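Local atomic coordinates of LPXTG cell wall surface protein (Streptococcus gordonii, PDB entry 7AVK), a protein that is a wall-anchored surface adhesin of a streptococcus, whose tandem SHIRT repeats, of which this domain is one, probably project its binding region away from the cell. Residues Ala5-Val10 / Leu25-Gln30. Sequence-based numbering, arbitrary orientation. Where two conformers were deposited one is given.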
loop_
_atom_site.group_PDB
_atom_site.type_symbol
_atom_site.label_atom_id
_atom_site.label_comp_id
_atom_site.label_asym_id
_atom_site.label_seq_id
_atom_site.Cartn_x
_atom_site.Cartn_y
_atom_site.Cartn_z
ATOM N N ALA A 5 -11.614 2.280 -0.713
ATOM C CA ALA A 5 -10.360 2.084 -0.011
ATOM C C ALA A 5 -9.241 2.373 -1.004
ATOM O O ALA A 5 -9.247 1.884 -2.150
ATOM C CB ALA A 5 -10.214 0.672 0.508
ATOM N N VAL A 6 -8.297 3.175 -0.575
ATOM C CA VAL A 6 -7.147 3.552 -1.363
ATOM C C VAL A 6 -5.877 3.053 -0.694
ATOM O O VAL A 6 -5.854 2.755 0.504
ATOM C CB VAL A 6 -7.069 5.078 -1.614
ATOM C CG1 VAL A 6 -8.453 5.607 -2.059
ATOM C CG2 VAL A 6 -6.514 5.834 -0.429
ATOM N N HIS A 7 -4.799 3.016 -1.488
ATOM C CA HIS A 7 -3.499 2.559 -1.060
ATOM C C HIS A 7 -2.499 3.689 -1.207
ATOM O O HIS A 7 -2.562 4.462 -2.168
ATOM C CB HIS A 7 -3.037 1.351 -1.889
ATOM C CG HIS A 7 -4.028 0.201 -1.889
ATOM N ND1 HIS A 7 -5.168 0.180 -2.655
ATOM C CD2 HIS A 7 -4.031 -0.971 -1.206
ATOM C CE1 HIS A 7 -5.808 -0.968 -2.439
ATOM N NE2 HIS A 7 -5.163 -1.694 -1.527
ATOM N N GLU A 8 -1.525 3.746 -0.303
ATOM C CA GLU A 8 -0.395 4.646 -0.387
ATOM C C GLU A 8 0.842 3.860 -0.008
ATOM O O GLU A 8 0.787 3.052 0.921
ATOM C CB GLU A 8 -0.577 5.845 0.566
ATOM C CG GLU A 8 0.634 6.812 0.516
ATOM C CD GLU A 8 0.529 8.047 1.318
ATOM O OE1 GLU A 8 -0.425 8.297 2.080
ATOM O OE2 GLU A 8 1.540 8.818 1.372
ATOM N N PHE A 9 1.970 4.121 -0.699
ATOM C CA PHE A 9 3.248 3.561 -0.312
ATOM C C PHE A 9 4.141 4.629 0.309
ATOM O O PHE A 9 4.138 5.767 -0.140
ATOM C CB PHE A 9 3.993 2.966 -1.517
ATOM C CG PHE A 9 3.397 1.706 -2.117
ATOM C CD1 PHE A 9 2.582 0.831 -1.434
ATOM C CD2 PHE A 9 3.762 1.367 -3.416
ATOM C CE1 PHE A 9 2.134 -0.343 -2.029
ATOM C CE2 PHE A 9 3.360 0.207 -4.000
ATOM C CZ PHE A 9 2.562 -0.656 -3.317
ATOM N N VAL A 10 4.926 4.206 1.291
ATOM C CA VAL A 10 5.984 5.007 1.896
ATOM C C VAL A 10 7.260 4.188 1.933
ATOM O O VAL A 10 7.248 2.953 1.934
ATOM C CB VAL A 10 5.615 5.472 3.324
ATOM C CG1 VAL A 10 4.371 6.385 3.280
ATOM C CG2 VAL A 10 5.438 4.344 4.285
ATOM N N LEU A 25 3.766 -0.189 -8.594
ATOM C CA LEU A 25 3.100 -1.336 -8.009
ATOM C C LEU A 25 1.928 -0.955 -7.106
ATOM O O LEU A 25 1.285 -1.826 -6.521
ATOM C CB LEU A 25 4.116 -2.207 -7.259
ATOM C CG LEU A 25 5.208 -2.779 -8.127
ATOM C CD1 LEU A 25 6.341 -3.358 -7.255
ATOM C CD2 LEU A 25 4.650 -3.805 -9.098
ATOM N N LEU A 26 1.636 0.342 -6.976
ATOM C CA LEU A 26 0.535 0.767 -6.111
ATOM C C LEU A 26 -0.782 0.200 -6.632
ATOM O O LEU A 26 -1.126 0.455 -7.811
ATOM C CB LEU A 26 0.465 2.290 -6.070
ATOM C CG LEU A 26 -0.473 2.839 -4.992
ATOM C CD1 LEU A 26 0.087 2.599 -3.619
ATOM C CD2 LEU A 26 -0.717 4.323 -5.230
ATOM N N PRO A 27 -1.546 -0.516 -5.830
ATOM C CA PRO A 27 -2.813 -1.077 -6.334
ATOM C C PRO A 27 -3.856 0.009 -6.591
ATOM O O PRO A 27 -3.852 1.082 -5.971
ATOM C CB PRO A 27 -3.292 -1.990 -5.203
ATOM C CG PRO A 27 -2.016 -2.376 -4.500
ATOM C CD PRO A 27 -1.194 -1.093 -4.509
ATOM N N VAL A 28 -4.812 -0.336 -7.452
ATOM C CA VAL A 28 -5.962 0.505 -7.695
ATOM C C VAL A 28 -6.857 0.566 -6.455
ATOM O O VAL A 28 -6.822 -0.295 -5.578
ATOM C CB VAL A 28 -6.743 0.090 -8.947
ATOM C CG1 VAL A 28 -5.860 0.083 -10.168
ATOM C CG2 VAL A 28 -7.450 -1.253 -8.763
ATOM N N ASP A 29 -7.706 1.597 -6.421
ATOM C CA ASP A 29 -8.679 1.726 -5.363
ATOM C C ASP A 29 -9.672 0.578 -5.423
ATOM O O ASP A 29 -10.048 0.100 -6.495
ATOM C CB ASP A 29 -9.474 3.032 -5.512
ATOM C CG ASP A 29 -8.613 4.314 -5.458
ATOM O OD1 ASP A 29 -7.458 4.276 -5.030
ATOM O OD2 ASP A 29 -9.181 5.363 -5.864
ATOM N N GLN A 30 -10.145 0.182 -4.255
ATOM C CA GLN A 30 -11.274 -0.729 -4.113
ATOM C C GLN A 30 -12.530 0.113 -3.952
ATOM O O GLN A 30 -12.610 0.916 -3.059
ATOM C CB GLN A 30 -11.085 -1.647 -2.914
ATOM C CG GLN A 30 -9.839 -2.480 -2.988
ATOM C CD GLN A 30 -9.671 -3.351 -1.759
ATOM O OE1 GLN A 30 -10.656 -3.600 -0.999
ATOM N NE2 GLN A 30 -8.471 -3.791 -1.510
HETATM O O HOH W 1 -5.389 2.630 -4.296
#
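A5 and Q30 form an antiparallel hydrogen-bonded pair where the edge strand 30-33 of the SHIRT domain sheet starts beside strand 3-11. A5 N donates to Q30 O at 2.9 Å, and Q30 N returns a bond to A5 O, also at 2.9 Å. The preceding residues 25-29 run alongside strand 3-11 without strand pairing. Water 1 bridges this part. It lies in the plane of the H7 ring, 3.0 Å from H7 ND1, and donates to P27 O and to D29 OD1. P27 CB sits over one face of the same ring, 3.9 Å from its centroid, in a CH-pi contact. H7 CG is anti to the carbonyl carbon (chi1 -55°), and the imidazole turns a face to P27. Its NE2 is hydrogen-bonded to T42 N. Further along, L26 CD1 covers the centre of the F9 ring, 3.7 Å from the centroid, and also touches H7 O at 3.5 Å. W79 of strand 73-82 meets the F9 ring edge-to-face. The H7 ring is thus fixed by polar partners at both nitrogens and by P27 over a face. Beyond the one paired position at A5 and Q30, two CH-pi contacts and the water bridge join the loop to the strand.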